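Local coordinates for protein acyl-coenzyme A oxidase 3 (Yarrowia lipolytica, PDB 5YS9) that oxidises acyl-CoA substrates to trans-2-enoyl-CoA with FAD as cofactor, passing electrons to oxygen to give hydrogen peroxide in peroxisomal fatty acid beta-oxidation, at residues Thr418-Ile423 / Ala446-Gln451; His111-Met116 / Ser313-Gln318. One frame throughout, in Å; residues are numbered along the deposited sequence.

Interaction 1: residues Thr418-Ile423 / Ala446-Gln451; sequences TCANII and ADWVVQ. With FAD (flavin-adenine dinucleotide), chain C.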
loop_
_atom_site.group_PDB
_atom_site.type_symbol
_atom_site.label_atom_id
_atom_site.label_comp_id
_atom_site.label_asym_id
_atom_site.label_seq_id
_atom_site.Cartn_x
_atom_site.Cartn_y
_atom_site.Cartn_z
ATOM N N THR A 418 6.712 -2.828 7.539
ATOM C CA THR A 418 7.819 -2.875 6.633
ATOM C C THR A 418 7.604 -3.917 5.523
ATOM O O THR A 418 7.866 -3.609 4.366
ATOM C CB THR A 418 9.143 -3.104 7.378
ATOM O OG1 THR A 418 9.437 -1.931 8.145
ATOM C CG2 THR A 418 10.284 -3.293 6.384
ATOM N N CYS A 419 7.097 -5.108 5.873
ATOM C CA CYS A 419 6.790 -6.114 4.890
ATOM C C CYS A 419 5.792 -5.566 3.846
ATOM O O CYS A 419 5.964 -5.785 2.650
ATOM C CB CYS A 419 6.289 -7.445 5.533
ATOM S SG CYS A 419 5.799 -8.730 4.316
ATOM N N ALA A 420 4.772 -4.852 4.315
ATOM C CA ALA A 420 3.823 -4.190 3.429
ATOM C C ALA A 420 4.541 -3.232 2.513
ATOM O O ALA A 420 4.312 -3.242 1.323
ATOM C CB ALA A 420 2.707 -3.491 4.215
ATOM N N ASN A 421 5.430 -2.417 3.058
ATOM C CA ASN A 421 6.086 -1.407 2.234
ATOM C C ASN A 421 6.955 -2.053 1.151
ATOM O O ASN A 421 7.125 -1.478 0.083
ATOM C CB ASN A 421 6.945 -0.474 3.097
ATOM C CG ASN A 421 6.136 0.290 4.118
ATOM O OD1 ASN A 421 4.954 0.553 3.907
ATOM N ND2 ASN A 421 6.775 0.656 5.234
ATOM N N ILE A 422 7.549 -3.204 1.475
ATOM C CA ILE A 422 8.476 -3.892 0.589
ATOM C C ILE A 422 7.711 -4.504 -0.580
ATOM O O ILE A 422 8.109 -4.382 -1.750
ATOM C CB ILE A 422 9.265 -5.012 1.327
ATOM C CG1 ILE A 422 10.304 -4.407 2.292
ATOM C CG2 ILE A 422 9.957 -5.946 0.315
ATOM C CD1 ILE A 422 11.026 -5.438 3.149
ATOM N N ILE A 423 6.619 -5.178 -0.251
ATOM C CA ILE A 423 5.722 -5.690 -1.281
ATOM C C ILE A 423 5.366 -4.521 -2.217
ATOM O O ILE A 423 5.530 -4.639 -3.445
ATOM C CB ILE A 423 4.446 -6.330 -0.707
ATOM C CG1 ILE A 423 4.770 -7.590 0.126
ATOM C CG2 ILE A 423 3.502 -6.747 -1.833
ATOM C CD1 ILE A 423 3.652 -7.998 1.088
ATOM N N ALA A 446 -2.654 -7.287 -0.683
ATOM C CA ALA A 446 -4.013 -7.415 -0.162
ATOM C C ALA A 446 -4.102 -8.450 0.912
ATOM O O ALA A 446 -4.820 -8.262 1.867
ATOM C CB ALA A 446 -4.969 -7.795 -1.291
ATOM N N ASP A 447 -3.469 -9.593 0.719
ATOM C CA ASP A 447 -3.417 -10.618 1.752
ATOM C C ASP A 447 -2.597 -10.248 2.988
ATOM O O ASP A 447 -2.974 -10.553 4.099
ATOM C CB ASP A 447 -2.935 -11.947 1.180
ATOM C CG ASP A 447 -3.927 -12.581 0.243
ATOM O OD1 ASP A 447 -5.059 -12.117 0.147
ATOM O OD2 ASP A 447 -3.570 -13.555 -0.417
ATOM N N TRP A 448 -1.450 -9.623 2.781
ATOM C CA TRP A 448 -0.551 -9.301 3.884
ATOM C C TRP A 448 -1.086 -8.312 4.901
ATOM O O TRP A 448 -0.840 -8.433 6.077
ATOM C CB TRP A 448 0.820 -8.832 3.393
ATOM C CG TRP A 448 1.731 -8.496 4.540
ATOM C CD1 TRP A 448 2.003 -7.270 5.015
ATOM C CD2 TRP A 448 2.383 -9.414 5.406
ATOM N NE1 TRP A 448 2.813 -7.351 6.097
ATOM C CE2 TRP A 448 3.067 -8.666 6.360
ATOM C CE3 TRP A 448 2.479 -10.800 5.447
ATOM C CZ2 TRP A 448 3.840 -9.249 7.340
ATOM C CZ3 TRP A 448 3.243 -11.374 6.418
ATOM C CH2 TRP A 448 3.907 -10.608 7.353
ATOM N N VAL A 449 -1.783 -7.314 4.416
ATOM C CA VAL A 449 -2.012 -6.075 5.111
ATOM C C VAL A 449 -2.780 -6.221 6.436
ATOM O O VAL A 449 -2.611 -5.430 7.340
ATOM C CB VAL A 449 -2.571 -5.044 4.115
ATOM C CG1 VAL A 449 -3.954 -4.551 4.449
ATOM C CG2 VAL A 449 -1.581 -3.932 3.877
ATOM N N VAL A 450 -3.610 -7.240 6.541
ATOM C CA VAL A 450 -4.366 -7.479 7.751
ATOM C C VAL A 450 -3.462 -7.747 8.960
ATOM O O VAL A 450 -3.861 -7.517 10.077
ATOM C CB VAL A 450 -5.423 -8.590 7.553
ATOM C CG1 VAL A 450 -4.786 -9.887 7.104
ATOM C CG2 VAL A 450 -6.240 -8.786 8.808
ATOM N N GLN A 451 -2.240 -8.191 8.716
ATOM C CA GLN A 451 -1.265 -8.498 9.757
ATOM C C GLN A 451 -0.993 -7.273 10.616
ATOM O O GLN A 451 -0.628 -7.379 11.764
ATOM C CB GLN A 451 0.053 -8.941 9.133
ATOM C CG GLN A 451 0.015 -10.266 8.413
ATOM C CD GLN A 451 0.571 -11.391 9.238
ATOM O OE1 GLN A 451 -0.134 -12.019 9.996
ATOM N NE2 GLN A 451 1.842 -11.649 9.090
HETATM P PA FAD C . -10.212 -0.842 16.912
HETATM O O1A FAD C . -11.529 -0.227 17.193
HETATM O O2A FAD C . -9.426 -1.464 18.000
HETATM O O5B FAD C . -9.316 0.319 16.322
HETATM C C5B FAD C . -9.723 1.005 15.150
HETATM C C4B FAD C . -8.767 2.135 14.824
HETATM O O4B FAD C . -8.733 3.056 15.908
HETATM C C3B FAD C . -7.366 1.615 14.648
HETATM O O3B FAD C . -6.734 2.311 13.593
HETATM C C2B FAD C . -6.658 1.993 15.911
HETATM O O2B FAD C . -5.328 2.364 15.605
HETATM C C1B FAD C . -7.428 3.175 16.441
HETATM N N9A FAD C . -7.394 3.095 17.914
HETATM C C8A FAD C . -8.012 2.197 18.691
HETATM N N7A FAD C . -7.729 2.416 19.985
HETATM C C5A FAD C . -6.913 3.466 20.048
HETATM C C6A FAD C . -6.234 4.224 21.108
HETATM N N6A FAD C . -6.378 3.893 22.402
HETATM N N1A FAD C . -5.464 5.257 20.737
HETATM C C2A FAD C . -5.310 5.598 19.454
HETATM N N3A FAD C . -5.893 4.957 18.447
HETATM C C4A FAD C . -6.691 3.908 18.679
HETATM N N1 FAD C . -10.874 -11.577 15.589
HETATM C C2 FAD C . -11.117 -12.742 16.204
HETATM O O2 FAD C . -11.360 -12.745 17.408
HETATM N N3 FAD C . -11.103 -13.911 15.582
HETATM C C4 FAD C . -10.847 -14.006 14.296
HETATM O O4 FAD C . -10.851 -15.101 13.750
HETATM C C4X FAD C . -10.574 -12.784 13.542
HETATM N N5 FAD C . -10.316 -12.822 12.242
HETATM C C5X FAD C . -10.082 -11.689 11.577
HETATM C C6 FAD C . -9.830 -11.777 10.231
HETATM C C7 FAD C . -9.587 -10.645 9.504
HETATM C C7M FAD C . -9.304 -10.784 8.038
HETATM C C8 FAD C . -9.596 -9.329 10.176
HETATM C C8M FAD C . -9.325 -8.076 9.402
HETATM C C9 FAD C . -9.840 -9.236 11.531
HETATM C C9A FAD C . -10.088 -10.374 12.260
HETATM N N10 FAD C . -10.340 -10.312 13.635
HETATM C C10 FAD C . -10.604 -11.520 14.286
HETATM C "C1'" FAD C . -10.391 -9.041 14.356
HETATM C "C2'" FAD C . -9.061 -8.367 14.639
HETATM O "O2'" FAD C . -8.403 -9.106 15.654
HETATM C "C3'" FAD C . -9.337 -6.937 15.103
HETATM O "O3'" FAD C . -9.874 -6.254 13.986
HETATM C "C4'" FAD C . -8.165 -6.101 15.619
HETATM O "O4'" FAD C . -7.418 -6.766 16.629
HETATM C "C5'" FAD C . -8.667 -4.835 16.272
HETATM O "O5'" FAD C . -9.287 -4.015 15.309
HETATM P P FAD C . -10.680 -3.314 15.575
HETATM O O1P FAD C . -11.510 -3.553 14.375
HETATM O O2P FAD C . -11.162 -3.714 16.919
HETATM O O3P FAD C . -10.294 -1.778 15.614
#

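Interaction 2: residues His111-Met116 / Ser313-Gln318; sequences HGIVDM and SFFVSQ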
loop_
_atom_site.group_PDB
_atom_site.type_symbol
_atom_site.label_atom_id
_atom_site.label_comp_id
_atom_site.label_asym_id
_atom_site.label_seq_id
_atom_site.Cartn_x
_atom_site.Cartn_y
_atom_site.Cartn_z
ATOM N N HIS A 111 4.163 -22.167 3.905
ATOM C CA HIS A 111 3.012 -22.253 3.034
ATOM C C HIS A 111 2.372 -20.887 2.865
ATOM O O HIS A 111 1.734 -20.651 1.841
ATOM C CB HIS A 111 1.979 -23.218 3.634
ATOM C CG HIS A 111 0.836 -23.539 2.722
ATOM N ND1 HIS A 111 -0.452 -23.715 3.178
ATOM C CD2 HIS A 111 0.786 -23.712 1.380
ATOM C CE1 HIS A 111 -1.234 -24.020 2.156
ATOM N NE2 HIS A 111 -0.509 -24.011 1.054
ATOM N N GLY A 112 2.524 -20.037 3.898
ATOM C CA GLY A 112 2.061 -18.659 3.910
ATOM C C GLY A 112 2.815 -17.737 2.973
ATOM O O GLY A 112 2.375 -16.640 2.707
ATOM N N ILE A 113 3.959 -18.171 2.479
ATOM C CA ILE A 113 4.672 -17.454 1.421
ATOM C C ILE A 113 3.857 -17.360 0.118
ATOM O O ILE A 113 3.949 -16.379 -0.595
ATOM C CB ILE A 113 6.025 -18.113 1.117
ATOM C CG1 ILE A 113 6.877 -18.155 2.397
ATOM C CG2 ILE A 113 6.788 -17.352 0.029
ATOM C CD1 ILE A 113 8.133 -19.026 2.314
ATOM N N VAL A 114 3.053 -18.364 -0.173
ATOM C CA VAL A 114 2.189 -18.358 -1.367
ATOM C C VAL A 114 0.691 -18.557 -1.168
ATOM O O VAL A 114 -0.091 -18.243 -2.058
ATOM C CB VAL A 114 2.669 -19.386 -2.361
ATOM C CG1 VAL A 114 3.981 -18.909 -2.952
ATOM C CG2 VAL A 114 2.829 -20.766 -1.724
ATOM N N ASP A 115 0.258 -19.010 -0.000
ATOM C CA ASP A 115 -1.189 -19.121 0.273
ATOM C C ASP A 115 -1.492 -18.606 1.686
ATOM O O ASP A 115 -1.425 -19.319 2.654
ATOM C CB ASP A 115 -1.630 -20.589 0.043
ATOM C CG ASP A 115 -3.122 -20.758 0.076
ATOM O OD1 ASP A 115 -3.768 -19.754 0.415
ATOM O OD2 ASP A 115 -3.632 -21.881 -0.204
ATOM N N MET A 116 -1.786 -17.333 1.805
ATOM C CA MET A 116 -2.082 -16.788 3.119
ATOM C C MET A 116 -3.528 -17.059 3.559
ATOM O O MET A 116 -3.855 -16.817 4.680
ATOM C CB MET A 116 -1.793 -15.312 3.134
ATOM C CG MET A 116 -0.362 -14.962 2.753
ATOM S SD MET A 116 0.097 -13.218 2.980
ATOM C CE MET A 116 0.807 -12.951 1.356
ATOM N N SER A 313 7.114 -11.828 8.421
ATOM C CA SER A 313 7.479 -10.639 7.669
ATOM C C SER A 313 8.711 -10.951 6.803
ATOM O O SER A 313 8.831 -10.494 5.621
ATOM C CB SER A 313 7.703 -9.426 8.574
ATOM O OG SER A 313 6.503 -9.050 9.246
ATOM N N PHE A 314 9.605 -11.748 7.375
ATOM C CA PHE A 314 10.741 -12.218 6.626
ATOM C C PHE A 314 10.337 -13.126 5.478
ATOM O O PHE A 314 10.703 -12.894 4.312
ATOM C CB PHE A 314 11.736 -12.957 7.536
ATOM C CG PHE A 314 12.701 -13.804 6.774
ATOM C CD1 PHE A 314 13.716 -13.213 6.058
ATOM C CD2 PHE A 314 12.537 -15.190 6.711
ATOM C CE1 PHE A 314 14.614 -13.978 5.334
ATOM C CE2 PHE A 314 13.425 -15.974 5.972
ATOM C CZ PHE A 314 14.472 -15.361 5.291
ATOM N N PHE A 315 9.618 -14.177 5.840
ATOM C CA PHE A 315 9.185 -15.171 4.910
ATOM C C PHE A 315 8.453 -14.637 3.676
ATOM O O PHE A 315 8.653 -15.167 2.593
ATOM C CB PHE A 315 8.317 -16.206 5.628
ATOM C CG PHE A 315 9.110 -17.212 6.421
ATOM C CD1 PHE A 315 10.075 -18.014 5.793
ATOM C CD2 PHE A 315 8.908 -17.362 7.793
ATOM C CE1 PHE A 315 10.784 -18.959 6.519
ATOM C CE2 PHE A 315 9.633 -18.294 8.537
ATOM C CZ PHE A 315 10.564 -19.092 7.901
ATOM N N VAL A 316 7.615 -13.609 3.833
ATOM C CA VAL A 316 6.955 -12.970 2.699
ATOM C C VAL A 316 7.892 -12.016 1.972
ATOM O O VAL A 316 7.946 -12.038 0.763
ATOM C CB VAL A 316 5.630 -12.262 3.093
ATOM C CG1 VAL A 316 4.968 -11.541 1.899
ATOM C CG2 VAL A 316 4.673 -13.298 3.604
ATOM N N SER A 317 8.579 -11.153 2.699
ATOM C CA SER A 317 9.408 -10.140 2.073
ATOM C C SER A 317 10.459 -10.683 1.099
ATOM O O SER A 317 10.656 -10.089 0.039
ATOM C CB SER A 317 10.110 -9.274 3.124
ATOM O OG SER A 317 9.174 -8.455 3.781
ATOM N N GLN A 318 11.126 -11.772 1.483
ATOM C CA GLN A 318 12.184 -12.383 0.688
ATOM C C GLN A 318 11.738 -12.762 -0.742
ATOM O O GLN A 318 12.538 -12.766 -1.709
ATOM C CB GLN A 318 12.738 -13.618 1.406
ATOM C CG GLN A 318 11.697 -14.705 1.652
ATOM C CD GLN A 318 12.253 -16.006 2.224
ATOM O OE1 GLN A 318 13.437 -16.198 2.343
ATOM N NE2 GLN A 318 11.366 -16.903 2.554
#

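Interaction 1: residues Thr418-Ile423 / Ala446-Gln451
C419 and W448 meet in a sulfur-aromatic contact. The SG of C419 lies 3.6 Å from the centroid of the six-membered ring of W448 and only 19° off the ring normal, so the sulfur sits over the face. With its SG swung opposite the backbone N (chi1 177°), C419 lays the thiol over the indole. On the other face of the same ring lies CG of Q451, a residue of the tryptophan's own segment, offset toward the rim.

Apolar contacts add to this. The methyl CB of A420 comes within 3.9 Å of CD1 of W448, and CD1 of I423 approaches CB of W448 at 3.7 Å, the isoleucine running obliquely to the indole. A420 CB also lies 4.3 Å from CG2 of V449, a looser contact.

The one polar atom of the indole is satisfied outside the two segments: NE1 of W448 is hydrogen-bonded to O of T416, one turn before A420, which probably helps to set the rotation of the ring.

Beyond the packing, CG2 of V450 faces the C8M methyl of FAD. The pair thus joins helix 391-428 to the end of helix 441-448 in the helical C-alpha1 domain of acyl-CoA oxidases and, through V450, forms part of the FAD pocket.

Interaction 2: residues His111-Met116 / Ser313-Gln318
G112 and I113 bring the loop between helices 101-111 and 116-136 against helix 300-330; the nearest CA atoms are those of I113 and V316, 5.2 Å apart. At G112 the contact is made by the backbone: its carbonyl O lies 4.2 Å from CG2 of V316.

I113 carries most of the interface. Its CG1 stands anti to the carbonyl carbon (chi1 -58°), which turns that branch to the helix: CG1 is 3.5 Å from O of F315 and 4.0 Å from CB of the same residue. The terminal CD1 continues to 3.9 Å from NE2 of Q318, whose side chain runs at about a right angle to the isoleucine, and it also meets the F315 ring obliquely. An alanine here would lack CG1, CG2 and CD1 and would probably leave F315 CB and the Q318 amide without their apolar cover.

D115 finds its partners outside this contact, as N-cap of helix 116-136, its OD1 weakly bonded to N of G117 and its OD2 to R88 in a salt bridge. At M116 the terminal CE comes to 4.4 Å from CG1 of V316, a loose contact between methyl groups; the same side chain touches D447 of helix 441-448.

On the helix side, Q318, with CG set between its backbone N and carbonyl carbon (chi1 60°) and an otherwise extended chain, brings its amide to the F315 carbonyl. Its NE2 donates to O of F315 at 3.2 Å with an N-H...O angle of 148°, and the acceptor lies close to the amide plane. The carbonyl that I113 covers with carbon is therefore supplied with a donor from its own helix. Chemically, the two segments adhere by apolar contact, while the F315 carbonyl keeps its bond from Q318.

Overall arrangement
Following the chain from the N terminus, the loop 111-116 of the N-terminal domain meets helix 300-330 in interaction 2, closing a long excursion of 196 residues that includes the strands of the middle domain. Only afterwards does interaction 1 close a short loop of 22 residues, from helix 391-428 to helix 441-448. The two loops are in series, neither nesting nor crossing. In space they nevertheless adjoin, with centres 10 Å apart: segment 313-318 touches both sides of interaction 1, S317 against C419 and I422, and S313 and V316 against W448. Helix 300-330, itself of the C-alpha1 region, thereby joins the N-terminal loop to its companion helices 391-428 and 441-448.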